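Biuret hydrolase (Pseudomonas sp., PDB 6C62) hydrolyses 1-carboxybiuret to urea-1,3-dicarboxylate and ammonia, a step in the bacterial degradation of atrazine. Local coordinates at residues Leu367-Thr372 / Gln429-Pro434; Gly186-Phe191 / Ile206-Pro211. All coordinates share one frame; numbering follows the deposited sequence.

How the contacts relate
Both contacts join antiparallel neighbours of one mixed beta-sheet, the central sheet of this amidase-family enzyme, and their centres lie about 13 Å apart. Strand 411-416 separates them, running between strand 185-188 of contact 2 and strand 426-432 of contact 1. The two also meet directly at their ends, where Pro434 C packs 3.9 Å from Thr190 OG1. Contact 2 is the more central and the nearer to the catalytic residues inferred from relatives: the Leu209 side chain is about 7 Å from that of Lys74, and the Asp207 side chain about 8 Å from that of Ser174, the probable acyl-ester nucleophile. In contact 1, the Gln429 side chain lies about 11 Å from that of Ser174.

Contact 1: Leu367-Thr372 / Gln429-Pro434; sequences LIAPAT and QLIAAP
Leu367 and Ile431 form a hydrogen-bonded pair through both backbone groups: Leu367 N donates to Ile431 O at 2.9 Å, and Ile431 N returns a bond to Leu367 O. Ala369 and Gln429 repeat the pattern, with the bond from Gln429 N to Ala369 O short at 2.7 Å. Between them Ile368 and Leu430 form a non-hydrogen-bonded pair, and Ile368 CA makes a CA-H...O contact with Gln429 O at 3.4 Å.

The strands run antiparallel at 146° within the large mixed sheet of the amidase fold. Strand 257-260 continues it beyond 366-370 and strand 411-416 beyond 426-432.

One side-chain bond is added at the end of strand 366-370. The Gln429 side chain leaves with CG anti to its carbonyl carbon (chi1 -61°) and runs extended alongside Ala371, whose CA lies 3.7 Å from Gln429 CG. This carries NE2 to Pro370 O at 2.9 Å. Pro370 O lies near the amide plane of Gln429, whereas NE2 is tilted 33° from the plane of the Pro370 carbonyl. The buried amide is further engaged by Leu400 O at NE2 and Arg176 at OE1. With an alanine in place of Gln429, Pro370 O would probably lose this donor and Arg176 its amide acceptor, and a gap would be likely to open beside Ala371.

Apolar contacts occupy both faces. Ile368 CG1 meets Leu430 CD2 at 4.3 Å on the face covered by helix 270-283, where both side chains touch Leu283. On the other face, Ala369 CB meets the CD1 end of Ile431, also at 4.3 Å, and both residues pack on Leu260.

Contact 2: Gly186-Phe191 / Ile206-Pro211; sequences GLKPTF and IDHLGP
His208 is packed between Lys188 and Phe191, which approach opposite faces of its imidazole. Lys188 CD sits 3.7 Å from the ring centroid and only 4° off the normal, a CH-pi contact. Over the other face stands the edge of Phe191, its plane turned 86° in a T-shaped pair with centroids 5.2 Å apart. The backbone places Phe191 CB 3.5 Å from His208 NE2; with CG anti to the backbone N (chi1 -172°), the ring is directed so that CE1 comes 3.2 Å from Asp207 O.

The pairing of Leu187 with Pro211 is sparser. A single backbone bond, Leu187 N to Pro211 O, spans 3.0 Å, and Leu187 CB rests on Pro211 CD at 4.1 Å. At Gly210 a beta carbon would run into Leu187 O and Pro189 CD. The whole interface is buried, with helix 216-226 against Leu187 and Pro211, so its looser side faces protein.

The first part of the Lys188 chain lays CG and CD over the imidazole; bends at chi3 and chi4 then swing NZ past the ring to bond Pro189 O, from above the carbonyl plane, and Cys409 O. With Lys188 NZ 3.1 Å from His208 NE2, the buried ammonium would probably disfavour protonation of the imidazole.

Contact 1: Leu367-Thr372 / Gln429-Pro434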
# COMPACT_ATOMS: atom_id res chain seq x y z
N LEU A 367 -11.21 25.48 -3.44
CA LEU A 367 -9.98 26.20 -3.78
C LEU A 367 -9.83 26.24 -5.28
O LEU A 367 -10.15 25.25 -5.95
CB LEU A 367 -8.75 25.59 -3.11
CG LEU A 367 -8.83 25.62 -1.55
CD1 LEU A 367 -7.77 24.73 -0.92
CD2 LEU A 367 -8.62 27.05 -1.05
N ILE A 368 -9.34 27.37 -5.80
CA ILE A 368 -9.26 27.60 -7.23
C ILE A 368 -7.82 27.67 -7.72
O ILE A 368 -6.97 28.37 -7.15
CB ILE A 368 -9.90 28.96 -7.59
CG1 ILE A 368 -11.31 29.03 -7.06
CG2 ILE A 368 -9.91 29.13 -9.10
CD1 ILE A 368 -11.84 30.45 -7.21
N ALA A 369 -7.55 26.99 -8.80
CA ALA A 369 -6.27 27.05 -9.48
C ALA A 369 -6.44 26.95 -10.97
O ALA A 369 -7.49 26.53 -11.44
CB ALA A 369 -5.40 25.90 -8.98
N PRO A 370 -5.40 27.28 -11.75
CA PRO A 370 -5.52 27.02 -13.17
C PRO A 370 -5.32 25.55 -13.44
O PRO A 370 -4.71 24.84 -12.64
CB PRO A 370 -4.39 27.86 -13.80
CG PRO A 370 -3.65 28.53 -12.65
CD PRO A 370 -4.08 27.84 -11.39
N ALA A 371 -5.89 25.08 -14.53
CA ALA A 371 -5.74 23.69 -14.95
C ALA A 371 -4.44 23.39 -15.68
O ALA A 371 -3.88 22.27 -15.56
CB ALA A 371 -6.92 23.28 -15.83
N THR A 372 -3.97 24.32 -16.50
CA THR A 372 -2.73 24.14 -17.24
C THR A 372 -1.97 25.47 -17.19
O THR A 372 -2.61 26.52 -16.99
CB THR A 372 -3.00 23.76 -18.72
OG1 THR A 372 -3.96 24.66 -19.30
CG2 THR A 372 -3.50 22.37 -18.83
N GLN A 429 -9.40 24.83 -12.37
CA GLN A 429 -9.71 23.75 -11.42
C GLN A 429 -10.51 24.32 -10.23
O GLN A 429 -10.07 25.28 -9.58
CB GLN A 429 -8.43 23.12 -10.86
CG GLN A 429 -7.51 22.48 -11.88
CD GLN A 429 -6.35 21.73 -11.23
OE1 GLN A 429 -6.51 20.56 -10.85
NE2 GLN A 429 -5.17 22.37 -11.12
N LEU A 430 -11.66 23.71 -9.97
CA LEU A 430 -12.45 23.96 -8.76
C LEU A 430 -12.30 22.71 -7.89
O LEU A 430 -12.80 21.63 -8.23
CB LEU A 430 -13.89 24.20 -9.16
CG LEU A 430 -14.12 25.30 -10.23
CD1 LEU A 430 -15.53 25.27 -10.72
CD2 LEU A 430 -13.78 26.65 -9.68
N ILE A 431 -11.53 22.84 -6.82
CA ILE A 431 -11.01 21.70 -6.04
C ILE A 431 -11.76 21.71 -4.73
O ILE A 431 -11.85 22.76 -4.07
CB ILE A 431 -9.51 21.84 -5.74
CG1 ILE A 431 -8.73 22.14 -7.00
CG2 ILE A 431 -8.95 20.60 -5.08
CD1 ILE A 431 -7.37 22.76 -6.80
N ALA A 432 -12.25 20.56 -4.32
CA ALA A 432 -12.88 20.40 -3.01
C ALA A 432 -12.26 19.24 -2.24
O ALA A 432 -11.42 18.49 -2.77
CB ALA A 432 -14.38 20.19 -3.19
N ALA A 433 -12.66 19.10 -0.98
CA ALA A 433 -12.19 18.01 -0.13
C ALA A 433 -12.64 16.67 -0.69
O ALA A 433 -13.65 16.62 -1.36
CB ALA A 433 -12.74 18.17 1.28
N PRO A 434 -11.92 15.56 -0.36
CA PRO A 434 -12.40 14.25 -0.66
C PRO A 434 -13.86 14.06 -0.34
O PRO A 434 -14.28 14.34 0.77
CB PRO A 434 -11.52 13.32 0.18
CG PRO A 434 -10.23 14.11 0.26
CD PRO A 434 -10.69 15.52 0.47

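Contact 2: Gly186-Phe191 / Ile206-Pro211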
# COMPACT_ATOMS: atom_id res chain seq x y z
N GLY A 186 -14.72 19.04 -17.45
CA GLY A 186 -14.23 17.75 -16.96
C GLY A 186 -14.43 17.63 -15.46
O GLY A 186 -14.44 18.65 -14.72
N LEU A 187 -14.59 16.38 -15.01
CA LEU A 187 -14.71 16.06 -13.64
C LEU A 187 -13.78 14.90 -13.33
O LEU A 187 -13.92 13.80 -13.92
CB LEU A 187 -16.16 15.65 -13.30
CG LEU A 187 -16.41 15.00 -11.92
CD1 LEU A 187 -16.13 15.98 -10.80
CD2 LEU A 187 -17.83 14.45 -11.82
N LYS A 188 -12.85 15.12 -12.41
CA LYS A 188 -12.03 14.05 -11.84
C LYS A 188 -12.60 13.85 -10.47
O LYS A 188 -12.39 14.69 -9.61
CB LYS A 188 -10.58 14.47 -11.75
CG LYS A 188 -9.72 13.35 -11.20
CD LYS A 188 -8.39 13.79 -10.58
CE LYS A 188 -8.52 14.62 -9.34
NZ LYS A 188 -9.09 13.83 -8.24
N PRO A 189 -13.39 12.79 -10.27
CA PRO A 189 -13.96 12.58 -8.97
C PRO A 189 -12.90 12.21 -7.92
O PRO A 189 -11.69 12.14 -8.21
CB PRO A 189 -14.94 11.40 -9.18
CG PRO A 189 -15.10 11.30 -10.67
CD PRO A 189 -13.73 11.68 -11.17
N THR A 190 -13.36 12.11 -6.69
CA THR A 190 -12.49 11.67 -5.57
C THR A 190 -11.83 10.32 -5.92
O THR A 190 -12.45 9.45 -6.52
CB THR A 190 -13.31 11.47 -4.30
OG1 THR A 190 -14.00 12.68 -3.96
CG2 THR A 190 -12.46 11.02 -3.17
N PHE A 191 -10.56 10.14 -5.56
CA PHE A 191 -9.95 8.83 -5.71
C PHE A 191 -10.79 7.78 -4.96
O PHE A 191 -11.11 7.94 -3.77
CB PHE A 191 -8.52 8.84 -5.15
CG PHE A 191 -7.76 7.58 -5.45
CD1 PHE A 191 -7.16 7.38 -6.69
CD2 PHE A 191 -7.80 6.55 -4.57
CE1 PHE A 191 -6.54 6.19 -7.01
CE2 PHE A 191 -7.21 5.31 -4.87
CZ PHE A 191 -6.58 5.13 -6.12
N ILE A 206 -2.86 5.73 -8.11
CA ILE A 206 -3.31 7.10 -8.42
C ILE A 206 -4.36 7.25 -9.50
O ILE A 206 -4.99 8.30 -9.60
CB ILE A 206 -2.08 8.03 -8.75
CG1 ILE A 206 -0.88 7.83 -7.79
CG2 ILE A 206 -2.48 9.49 -8.66
CD1 ILE A 206 0.34 8.63 -8.20
N ASP A 207 -4.63 6.23 -10.33
CA ASP A 207 -5.60 6.39 -11.44
C ASP A 207 -6.99 6.74 -10.97
O ASP A 207 -7.50 6.08 -10.06
CB ASP A 207 -5.78 5.11 -12.29
CG ASP A 207 -4.54 4.67 -13.04
OD1 ASP A 207 -3.64 5.48 -13.29
OD2 ASP A 207 -4.52 3.42 -13.39
N HIS A 208 -7.61 7.72 -11.62
CA HIS A 208 -9.02 8.08 -11.44
C HIS A 208 -9.73 8.01 -12.81
O HIS A 208 -9.10 8.24 -13.85
CB HIS A 208 -9.18 9.55 -11.05
CG HIS A 208 -8.50 10.00 -9.80
ND1 HIS A 208 -7.14 10.20 -9.70
CD2 HIS A 208 -9.04 10.51 -8.67
CE1 HIS A 208 -6.87 10.72 -8.51
NE2 HIS A 208 -8.01 10.93 -7.87
N LEU A 209 -11.03 7.74 -12.83
CA LEU A 209 -11.83 7.76 -14.05
C LEU A 209 -12.94 8.76 -13.89
O LEU A 209 -13.42 8.99 -12.78
CB LEU A 209 -12.45 6.42 -14.33
CG LEU A 209 -11.46 5.23 -14.45
CD1 LEU A 209 -12.29 3.98 -14.62
CD2 LEU A 209 -10.52 5.46 -15.65
N GLY A 210 -13.35 9.35 -15.00
CA GLY A 210 -14.40 10.37 -14.94
C GLY A 210 -14.84 10.92 -16.29
O GLY A 210 -14.26 10.59 -17.35
N PRO A 211 -15.92 11.70 -16.28
CA PRO A 211 -16.52 12.22 -17.50
C PRO A 211 -15.94 13.57 -17.92
O PRO A 211 -15.39 14.34 -17.09
CB PRO A 211 -17.96 12.39 -17.10
CG PRO A 211 -17.88 12.76 -15.60
CD PRO A 211 -16.70 12.03 -15.07